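PDB 5IMW: intermedilysin from Streptococcus intermedius, which probably lyses host cells by binding cholesterol-containing membranes, changing shape substantially, inserting into them and assembling with other copies into an oligomeric pore. Local coordinates for residues V103-L108 against N131-W136; L178-S183 against Y249-T254. All coordinates share one frame; numbering follows the deposited sequence.

Contacts 1 and 2 lie in the same thiol-activated cytolysin family region but apart in the fold, their centres about 38 Å apart and their nearest atoms about 21 Å apart. Contact 1 sits near one end of the elongated molecule, its centre about 33 Å from the centre of the chain, where the loop after strand 99-103 meets helix 122-140. Contact 2, its centre about 15 Å from the same point, lays residues 178-183 along strand 246-254 of the five-stranded antiparallel sheet. They follow each other along the chain. Neither touches a known metal site. Contact 1 is mostly apolar with one directed hydrogen bond; contact 2 combines leucine-lysine packing with a less certain polar end.

Contact 1: residues V103-L108 against N131-W136; sequences VNLPGL and NLVEKW
L105 covers one face of the W136 indole: its CD2 lies 3.8 Å from the centroid of the six-membered ring, 10° off the ring normal, a CH-pi contact. CB of L105 meets the five-membered part, 3.7 Å from W136 CD1, while the CD1 branch bridges to V133 CG2 at 4.0 Å. At the indole edge, W136 NE1 donates to P106 O over 2.8 Å with an N-H...O angle of 153°; the oxygen is in the ring plane, and the N-H approaches in the carbonyl plane. P106 CD also packs on W136 CZ2 (3.8 Å), and L108 CD2 approaches the ring obliquely. With CG anti to the backbone N (chi1 172°), the indole extends from helix 122-140 to this type II turn, L105 to L108.

Beyond this tight centre, V103 and L132 meet tip to tip, with V103 CG2 3.9 Å from L132 CD2, and L105 barely reaches L132. The turn side is more open: P106 and L108 are partly exposed and G107 is exposed. The indole N-H is thus satisfied within an otherwise apolar interface, and the in-plane bond and the leucine over the face should together limit the ring's rotation, with V146 a further neighbour.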
loop_
_atom_site.group_PDB
_atom_site.type_symbol
_atom_site.label_atom_id
_atom_site.label_comp_id
_atom_site.label_asym_id
_atom_site.label_seq_id
_atom_site.Cartn_x
_atom_site.Cartn_y
_atom_site.Cartn_z
ATOM N N VAL A 103 -26.850 -2.397 -13.729
ATOM C CA VAL A 103 -26.245 -1.190 -13.180
ATOM C C VAL A 103 -26.870 -0.905 -11.823
ATOM O O VAL A 103 -28.074 -1.108 -11.627
ATOM C CB VAL A 103 -26.418 0.020 -14.122
ATOM C CG1 VAL A 103 -25.652 1.219 -13.588
ATOM C CG2 VAL A 103 -25.952 -0.332 -15.527
ATOM N N ASN A 104 -26.050 -0.423 -10.888
ATOM C CA ASN A 104 -26.455 -0.242 -9.500
ATOM C C ASN A 104 -26.770 1.212 -9.167
ATOM O O ASN A 104 -26.656 1.618 -8.005
ATOM C CB ASN A 104 -25.366 -0.768 -8.566
ATOM C CG ASN A 104 -24.110 0.080 -8.602
ATOM O OD1 ASN A 104 -23.841 0.772 -9.585
ATOM N ND2 ASN A 104 -23.335 0.031 -7.528
ATOM N N LEU A 105 -27.159 2.006 -10.158
ATOM C CA LEU A 105 -27.525 3.387 -9.885
ATOM C C LEU A 105 -28.782 3.426 -9.016
ATOM O O LEU A 105 -29.671 2.582 -9.171
ATOM C CB LEU A 105 -27.749 4.154 -11.188
ATOM C CG LEU A 105 -26.488 4.816 -11.749
ATOM C CD1 LEU A 105 -26.669 5.219 -13.202
ATOM C CD2 LEU A 105 -26.114 6.027 -10.907
ATOM N N PRO A 106 -28.883 4.381 -8.093
ATOM C CA PRO A 106 -29.960 4.327 -7.099
ATOM C C PRO A 106 -31.317 4.659 -7.696
ATOM O O PRO A 106 -31.442 5.462 -8.624
ATOM C CB PRO A 106 -29.538 5.378 -6.068
ATOM C CG PRO A 106 -28.768 6.369 -6.855
ATOM C CD PRO A 106 -28.054 5.589 -7.937
ATOM N N GLY A 107 -32.348 4.031 -7.131
ATOM C CA GLY A 107 -33.705 4.185 -7.592
ATOM C C GLY A 107 -34.134 3.159 -8.621
ATOM O O GLY A 107 -35.326 2.858 -8.715
ATOM N N LEU A 108 -33.184 2.605 -9.378
ATOM C CA LEU A 108 -33.481 1.722 -10.501
ATOM C C LEU A 108 -34.626 0.771 -10.182
ATOM O O LEU A 108 -34.620 0.082 -9.158
ATOM C CB LEU A 108 -32.225 0.941 -10.891
ATOM C CG LEU A 108 -31.558 1.456 -12.174
ATOM C CD1 LEU A 108 -32.459 1.202 -13.365
ATOM C CD2 LEU A 108 -31.194 2.935 -12.097
ATOM N N ASN A 131 -26.132 5.142 -22.728
ATOM C CA ASN A 131 -27.541 5.446 -22.956
ATOM C C ASN A 131 -28.336 5.309 -21.661
ATOM O O ASN A 131 -29.111 6.201 -21.300
ATOM C CB ASN A 131 -28.110 4.534 -24.046
ATOM C CG ASN A 131 -29.250 5.179 -24.818
ATOM O OD1 ASN A 131 -29.023 5.991 -25.716
ATOM N ND2 ASN A 131 -30.480 4.804 -24.488
ATOM N N LEU A 132 -28.143 4.201 -20.939
ATOM C CA LEU A 132 -28.866 3.997 -19.688
ATOM C C LEU A 132 -28.564 5.110 -18.697
ATOM O O LEU A 132 -29.466 5.621 -18.025
ATOM C CB LEU A 132 -28.509 2.638 -19.082
ATOM C CG LEU A 132 -29.048 2.401 -17.665
ATOM C CD1 LEU A 132 -29.447 0.944 -17.470
ATOM C CD2 LEU A 132 -28.038 2.805 -16.592
ATOM N N VAL A 133 -27.290 5.480 -18.574
ATOM C CA VAL A 133 -26.902 6.512 -17.616
ATOM C C VAL A 133 -27.654 7.804 -17.904
ATOM O O VAL A 133 -28.250 8.409 -17.005
ATOM C CB VAL A 133 -25.374 6.707 -17.644
ATOM C CG1 VAL A 133 -24.980 8.163 -17.425
ATOM C CG2 VAL A 133 -24.728 5.824 -16.589
ATOM N N GLU A 134 -27.657 8.232 -19.167
ATOM C CA GLU A 134 -28.373 9.448 -19.537
ATOM C C GLU A 134 -29.840 9.368 -19.129
ATOM O O GLU A 134 -30.434 10.372 -18.716
ATOM C CB GLU A 134 -28.234 9.687 -21.040
ATOM C CG GLU A 134 -26.787 9.814 -21.504
ATOM C CD GLU A 134 -26.634 9.660 -23.004
ATOM O OE1 GLU A 134 -27.624 9.288 -23.668
ATOM O OE2 GLU A 134 -25.525 9.911 -23.522
ATOM N N LYS A 135 -30.441 8.180 -19.229
ATOM C CA LYS A 135 -31.819 7.998 -18.783
ATOM C C LYS A 135 -31.943 8.265 -17.288
ATOM O O LYS A 135 -32.705 9.138 -16.854
ATOM C CB LYS A 135 -32.294 6.580 -19.108
ATOM C CG LYS A 135 -32.109 6.155 -20.562
ATOM C CD LYS A 135 -33.347 6.390 -21.408
ATOM C CE LYS A 135 -33.501 5.311 -22.461
ATOM N NZ LYS A 135 -33.794 3.985 -21.846
ATOM N N TRP A 136 -31.198 7.504 -16.480
ATOM C CA TRP A 136 -31.232 7.686 -15.035
ATOM C C TRP A 136 -30.980 9.135 -14.644
ATOM O O TRP A 136 -31.547 9.619 -13.658
ATOM C CB TRP A 136 -30.200 6.773 -14.366
ATOM C CG TRP A 136 -30.037 7.040 -12.905
ATOM C CD1 TRP A 136 -30.663 6.397 -11.877
ATOM C CD2 TRP A 136 -29.197 8.032 -12.305
ATOM N NE1 TRP A 136 -30.262 6.926 -10.674
ATOM C CE2 TRP A 136 -29.364 7.933 -10.910
ATOM C CE3 TRP A 136 -28.322 8.996 -12.814
ATOM C CZ2 TRP A 136 -28.688 8.759 -10.019
ATOM C CZ3 TRP A 136 -27.652 9.814 -11.929
ATOM C CH2 TRP A 136 -27.838 9.692 -10.545
#

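Contact 2: residues L178-S183 against Y249-T254; sequences LNVDFS and YVKFET
L178 and K251 pass alongside each other in opposite directions, with the leucine CD1 3.8 Å from the lysine CB. L178 carries its CG anti to the carbonyl carbon and beside the backbone N (chi1 -58°); its CD1 then meets the strand, lying also near the backbone of V250. V180 adds a looser apolar touch farther along the same lysine, its CG2 4.2 Å from K251 CD. These aliphatic contacts are the securer part of the interface.

The lysine bends at chi3 (82°), which turns the chain end toward N179. There K251 NZ is modelled 3.1 Å from N179 OD1, a hydrogen bond between side chains that cross at about a right angle. E253, two positions further along the same strand, is also within salt-bridge distance of K251 NZ, 3.5 Å from its OE2. Both bonds are provisional, because NZ is placed too close to a neighbouring atom in the model.

In the next shell, D181 accepts a weak capping bond from S183 N to OD1 (3.5 Å), just before helix 183-187. The OD2 atom of D181 bonds to S184 OG and its carbonyl O to K190 NZ, tying the segment to the helix and to the approach to strand 191-200.

Residues 157-190 probably correspond to the helical cluster that unfurls into a transmembrane hairpin in cholesterol-dependent cytolysins; 178-183 on the core sheet is consistent with its packed state before insertion. Strand 246-254 is interior to that sheet, paired with 191-200 and 288-294; K251 shares backbone bonds with C290, whose disulfide to C305 joins the next two strands. The segment lies over one face, with L178 (on V292), V180 (on I194), Y249 (against F167 and F171) and K251; V250 points away from it, against L312 of helix 310-318.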
loop_
_atom_site.group_PDB
_atom_site.type_symbol
_atom_site.label_atom_id
_atom_site.label_comp_id
_atom_site.label_asym_id
_atom_site.label_seq_id
_atom_site.Cartn_x
_atom_site.Cartn_y
_atom_site.Cartn_z
ATOM N N LEU A 178 4.703 11.860 -12.730
ATOM C CA LEU A 178 5.089 12.077 -11.340
ATOM C C LEU A 178 6.592 12.267 -11.193
ATOM O O LEU A 178 7.032 12.867 -10.207
ATOM C CB LEU A 178 4.644 10.904 -10.461
ATOM C CG LEU A 178 3.164 10.511 -10.384
ATOM C CD1 LEU A 178 2.763 10.302 -8.924
ATOM C CD2 LEU A 178 2.237 11.524 -11.041
ATOM N N ASN A 179 7.378 11.767 -12.144
ATOM C CA ASN A 179 8.839 11.867 -12.128
ATOM C C ASN A 179 9.398 11.625 -10.727
ATOM O O ASN A 179 10.224 12.383 -10.213
ATOM C CB ASN A 179 9.305 13.215 -12.693
ATOM C CG ASN A 179 8.825 14.410 -11.877
ATOM O OD1 ASN A 179 8.930 14.431 -10.651
ATOM N ND2 ASN A 179 8.306 15.420 -12.567
ATOM N N VAL A 180 8.941 10.536 -10.111
ATOM C CA VAL A 180 9.399 10.157 -8.779
ATOM C C VAL A 180 10.919 10.109 -8.761
ATOM O O VAL A 180 11.527 9.120 -9.191
ATOM C CB VAL A 180 8.801 8.807 -8.343
ATOM C CG1 VAL A 180 9.415 8.343 -7.026
ATOM C CG2 VAL A 180 7.291 8.919 -8.204
ATOM N N ASP A 181 11.543 11.177 -8.272
ATOM C CA ASP A 181 12.975 11.152 -8.008
ATOM C C ASP A 181 13.278 10.053 -7.001
ATOM O O ASP A 181 12.774 10.079 -5.874
ATOM C CB ASP A 181 13.441 12.509 -7.477
ATOM C CG ASP A 181 14.878 12.482 -6.989
ATOM O OD1 ASP A 181 15.702 11.773 -7.601
ATOM O OD2 ASP A 181 15.179 13.170 -5.991
ATOM N N PHE A 182 14.100 9.084 -7.406
ATOM C CA PHE A 182 14.355 7.910 -6.586
ATOM C C PHE A 182 15.783 7.811 -6.072
ATOM O O PHE A 182 16.050 6.976 -5.199
ATOM C CB PHE A 182 14.020 6.636 -7.369
ATOM C CG PHE A 182 13.032 5.763 -6.672
ATOM C CD1 PHE A 182 13.406 5.044 -5.554
ATOM C CD2 PHE A 182 11.724 5.677 -7.116
ATOM C CE1 PHE A 182 12.504 4.250 -4.897
ATOM C CE2 PHE A 182 10.814 4.878 -6.462
ATOM C CZ PHE A 182 11.205 4.165 -5.349
ATOM N N SER A 183 16.705 8.630 -6.578
ATOM C CA SER A 183 18.078 8.568 -6.092
ATOM C C SER A 183 18.159 8.959 -4.622
ATOM O O SER A 183 18.912 8.352 -3.852
ATOM C CB SER A 183 18.975 9.475 -6.935
ATOM O OG SER A 183 18.633 10.838 -6.755
ATOM N N TYR A 249 -3.632 9.127 -8.965
ATOM C CA TYR A 249 -2.367 8.773 -8.338
ATOM C C TYR A 249 -1.694 10.055 -7.864
ATOM O O TYR A 249 -1.596 11.025 -8.623
ATOM C CB TYR A 249 -1.456 8.026 -9.315
ATOM C CG TYR A 249 -1.888 6.608 -9.636
ATOM C CD1 TYR A 249 -2.210 5.709 -8.626
ATOM C CD2 TYR A 249 -1.968 6.168 -10.951
ATOM C CE1 TYR A 249 -2.600 4.412 -8.916
ATOM C CE2 TYR A 249 -2.360 4.873 -11.252
ATOM C CZ TYR A 249 -2.675 4.001 -10.230
ATOM O OH TYR A 249 -3.065 2.711 -10.522
ATOM N N VAL A 250 -1.244 10.061 -6.611
ATOM C CA VAL A 250 -0.626 11.236 -6.012
ATOM C C VAL A 250 0.668 10.824 -5.325
ATOM O O VAL A 250 0.789 9.712 -4.802
ATOM C CB VAL A 250 -1.566 11.929 -5.003
ATOM C CG1 VAL A 250 -0.990 13.278 -4.584
ATOM C CG2 VAL A 250 -2.964 12.089 -5.590
ATOM N N LYS A 251 1.638 11.735 -5.330
ATOM C CA LYS A 251 2.916 11.544 -4.660
ATOM C C LYS A 251 3.080 12.545 -3.521
ATOM O O LYS A 251 2.618 13.687 -3.599
ATOM C CB LYS A 251 4.080 11.688 -5.653
ATOM C CG LYS A 251 5.209 12.630 -5.216
ATOM C CD LYS A 251 6.441 12.479 -6.092
ATOM C CE LYS A 251 6.343 13.265 -7.384
ATOM N NZ LYS A 251 7.608 13.159 -8.167
ATOM N N PHE A 252 3.753 12.100 -2.461
ATOM C CA PHE A 252 4.129 12.948 -1.337
ATOM C C PHE A 252 5.638 12.875 -1.156
ATOM O O PHE A 252 6.199 11.779 -1.063
ATOM C CB PHE A 252 3.423 12.511 -0.047
ATOM C CG PHE A 252 1.925 12.441 -0.164
ATOM C CD1 PHE A 252 1.157 13.585 -0.046
ATOM C CD2 PHE A 252 1.284 11.231 -0.386
ATOM C CE1 PHE A 252 -0.219 13.530 -0.152
ATOM C CE2 PHE A 252 -0.096 11.169 -0.491
ATOM C CZ PHE A 252 -0.846 12.320 -0.372
ATOM N N GLU A 253 6.290 14.037 -1.107
ATOM C CA GLU A 253 7.739 14.130 -0.940
ATOM C C GLU A 253 8.023 14.855 0.370
ATOM O O GLU A 253 7.750 16.054 0.491
ATOM C CB GLU A 253 8.386 14.856 -2.121
ATOM C CG GLU A 253 8.377 14.064 -3.417
ATOM C CD GLU A 253 9.093 14.785 -4.545
ATOM O OE1 GLU A 253 9.118 16.034 -4.533
ATOM O OE2 GLU A 253 9.637 14.102 -5.439
ATOM N N THR A 254 8.581 14.133 1.341
ATOM C CA THR A 254 8.791 14.646 2.687
ATOM C C THR A 254 10.264 14.547 3.068
ATOM O O THR A 254 11.005 13.715 2.535
ATOM C CB THR A 254 7.940 13.872 3.709
ATOM O OG1 THR A 254 6.633 13.640 3.168
ATOM C CG2 THR A 254 7.806 14.653 5.009
#